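Local coordinates for amidohydrolase (Pseudomonas aeruginosa, PDB 2I5G), which probably acts as a metal-dependent dipeptidase of the M19 membrane dipeptidase family, splitting dipeptides on a TIM-barrel scaffold, at residues E295-K299 with R300-E304. The protein carries 2 engineered substitutions. Residues are numbered along the deposited sequence; the frame is centred on the assembly and turned at random.
Sequences ETLLK and RGMPE. Engineered in segment 295-299: Lys299 (natural residue Glu).
Leu297 and Met302, a selenomethionine here, make the tight half of this turn, which ends helix 291-299 and leads into helix 304-323. Their side chains run alongside each other in the same direction, and Leu297 CD2 packs on Met302 CE at 3.7 Å. The Met302 chain is extended until chi3 (-72°), where it bends and brings the terminal methyl against the leucine; Val307, Val310 and Met236 of the neighbouring helices also touch Met302. The backbone of the same turn closes as a Schellman motif, with Gly301 at positive phi (112°). Met302 N reaches back to Leu297 O at 3.5 Å and Gly301 N to Leu298 O at 3.4 Å, both weak bonds, though the second is fairly straight. On the next flank Arg300 lies beside Thr296, its CD 3.9 Å from Thr296 CG2. From there its guanidinium turns to helix 225-239, where NE forms a salt bridge with Asp226 and NH1 another with Glu233, while Thr296 OG1 bonds back to Asn292 O. The loose side belongs to exposed Lys299, an engineered residue whose CB stays near Arg300 N while the rest of the chain bends at chi2 and chi4. With the bonds across the turn all weak, the chemistry suggests that the turn leans on the Leu297-Met302 packing, while the charged partners of Arg300 outside it probably tie this corner to helix 225-239.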
ATOM      1  N   GLU A 295      27.749 -24.794  21.655  1.00 18.85           N
ATOM      2  CA  GLU A 295      28.209 -25.345  22.919  1.00 18.52           C
ATOM      3  C   GLU A 295      27.078 -25.382  23.944  1.00 18.35           C
ATOM      4  O   GLU A 295      26.907 -26.375  24.651  1.00 18.79           O
ATOM      5  CB  GLU A 295      29.378 -24.510  23.453  1.00 32.94           C
ATOM      6  CG  GLU A 295      29.754 -24.801  24.902  1.00 37.84           C
ATOM      7  CD  GLU A 295      30.992 -24.040  25.357  1.00 41.78           C
ATOM      8  OE1 GLU A 295      31.145 -22.857  24.974  1.00 44.00           O
ATOM      9  OE2 GLU A 295      31.807 -24.621  26.111  1.00 43.81           O
ATOM     10  N   THR A 296      26.301 -24.304  24.021  1.00 10.66           N
ATOM     11  CA  THR A 296      25.197 -24.236  24.973  1.00 10.26           C
ATOM     12  C   THR A 296      24.140 -25.295  24.693  1.00  9.46           C
ATOM     13  O   THR A 296      23.944 -26.207  25.493  1.00 10.82           O
ATOM     14  CB  THR A 296      24.543 -22.832  24.982  1.00 20.50           C
ATOM     15  OG1 THR A 296      25.462 -21.881  25.538  1.00 19.85           O
ATOM     16  CG2 THR A 296      23.272 -22.836  25.822  1.00 20.38           C
ATOM     17  N   LEU A 297      23.455 -25.180  23.563  1.00 21.10           N
ATOM     18  CA  LEU A 297      22.436 -26.160  23.206  1.00 21.40           C
ATOM     19  C   LEU A 297      22.973 -27.572  23.441  1.00 21.47           C
ATOM     20  O   LEU A 297      22.262 -28.466  23.916  1.00 20.77           O
ATOM     21  CB  LEU A 297      22.048 -25.995  21.735  1.00 12.67           C
ATOM     22  CG  LEU A 297      21.153 -24.799  21.407  1.00 11.84           C
ATOM     23  CD1 LEU A 297      21.198 -24.527  19.915  1.00 12.46           C
ATOM     24  CD2 LEU A 297      19.735 -25.082  21.854  1.00  8.59           C
ATOM     25  N   LEU A 298      24.249 -27.748  23.120  1.00 13.09           N
ATOM     26  CA  LEU A 298      24.923 -29.030  23.264  1.00 13.78           C
ATOM     27  C   LEU A 298      25.014 -29.471  24.725  1.00 14.68           C
ATOM     28  O   LEU A 298      24.605 -30.580  25.078  1.00 14.69           O
ATOM     29  CB  LEU A 298      26.317 -28.918  22.651  1.00 21.96           C
ATOM     30  CG  LEU A 298      27.055 -30.183  22.230  1.00 24.23           C
ATOM     31  CD1 LEU A 298      26.183 -31.026  21.315  1.00 24.74           C
ATOM     32  CD2 LEU A 298      28.336 -29.770  21.514  1.00 24.93           C
ATOM     33  N   LYS A 299      25.539 -28.596  25.576  1.00 23.05           N
ATOM     34  CA  LYS A 299      25.685 -28.917  26.990  1.00 25.41           C
ATOM     35  C   LYS A 299      24.336 -28.824  27.687  1.00 25.61           C
ATOM     36  O   LYS A 299      24.249 -28.871  28.912  1.00 25.87           O
ATOM     37  CB  LYS A 299      26.694 -27.969  27.650  1.00 30.73           C
ATOM     38  CG  LYS A 299      26.251 -26.514  27.744  1.00 33.38           C
ATOM     39  CD  LYS A 299      25.657 -26.190  29.113  1.00 34.69           C
ATOM     40  CE  LYS A 299      25.194 -24.734  29.203  1.00 36.28           C
ATOM     41  NZ  LYS A 299      26.289 -23.736  29.015  1.00 37.76           N
ATOM     42  N   ARG A 300      23.278 -28.718  26.895  1.00 21.41           N
ATOM     43  CA  ARG A 300      21.943 -28.596  27.441  1.00 20.66           C
ATOM     44  C   ARG A 300      21.088 -29.847  27.251  1.00 20.48           C
ATOM     45  O   ARG A 300      19.916 -29.860  27.619  1.00 20.26           O
ATOM     46  CB  ARG A 300      21.262 -27.384  26.815  1.00 27.83           C
ATOM     47  CG  ARG A 300      20.496 -26.556  27.807  1.00 28.07           C
ATOM     48  CD  ARG A 300      20.555 -25.092  27.446  1.00 28.29           C
ATOM     49  NE  ARG A 300      19.914 -24.279  28.472  1.00 28.04           N
ATOM     50  CZ  ARG A 300      18.613 -24.305  28.731  1.00 25.69           C
ATOM     51  NH1 ARG A 300      17.819 -25.098  28.031  1.00 25.80           N
ATOM     52  NH2 ARG A 300      18.114 -23.553  29.700  1.00 21.74           N
ATOM     53  N   GLY A 301      21.676 -30.895  26.680  1.00 15.03           N
ATOM     54  CA  GLY A 301      20.944 -32.134  26.474  1.00 17.21           C
ATOM     55  C   GLY A 301      20.644 -32.497  25.027  1.00 19.00           C
ATOM     56  O   GLY A 301      20.469 -33.672  24.688  1.00 18.42           O
HETATM   57  N   MSE A 302      20.579 -31.491  24.165  1.00 31.60           N
HETATM   58  CA  MSE A 302      20.293 -31.717  22.755  1.00 31.82           C
HETATM   59  C   MSE A 302      21.434 -32.509  22.120  1.00 29.36           C
HETATM   60  O   MSE A 302      22.596 -32.127  22.221  1.00 29.88           O
HETATM   61  CB  MSE A 302      20.121 -30.366  22.052  1.00 37.55           C
HETATM   62  CG  MSE A 302      19.476 -30.428  20.675  1.00 43.45           C
HETATM   63 SE   MSE A 302      19.171 -28.658  19.906  1.00 54.59          SE
HETATM   64  CE  MSE A 302      17.709 -28.096  21.048  1.00 47.39           C
ATOM     65  N   PRO A 303      21.120 -33.645  21.482  1.00 29.12           N
ATOM     66  CA  PRO A 303      22.149 -34.473  20.833  1.00 29.01           C
ATOM     67  C   PRO A 303      22.786 -33.789  19.619  1.00 29.68           C
ATOM     68  O   PRO A 303      22.213 -32.864  19.049  1.00 30.43           O
ATOM     69  CB  PRO A 303      21.389 -35.746  20.460  1.00  9.79           C
ATOM     70  CG  PRO A 303      19.976 -35.260  20.284  1.00  9.59           C
ATOM     71  CD  PRO A 303      19.808 -34.312  21.447  1.00  9.52           C
ATOM     72  N   GLU A 304      23.969 -34.258  19.227  1.00 22.71           N
ATOM     73  CA  GLU A 304      24.705 -33.676  18.103  1.00 23.33           C
ATOM     74  C   GLU A 304      23.872 -33.487  16.839  1.00 24.08           C
ATOM     75  O   GLU A 304      23.835 -32.397  16.271  1.00 23.82           O
ATOM     76  CB  GLU A 304      25.936 -34.530  17.757  1.00 26.58           C
ATOM     77  CG  GLU A 304      26.997 -33.764  16.966  1.00 31.07           C
ATOM     78  CD  GLU A 304      28.071 -34.655  16.344  1.00 33.56           C
ATOM     79  OE1 GLU A 304      27.831 -35.211  15.251  1.00 33.95           O
ATOM     80  OE2 GLU A 304      29.158 -34.801  16.946  1.00 34.84           O
TER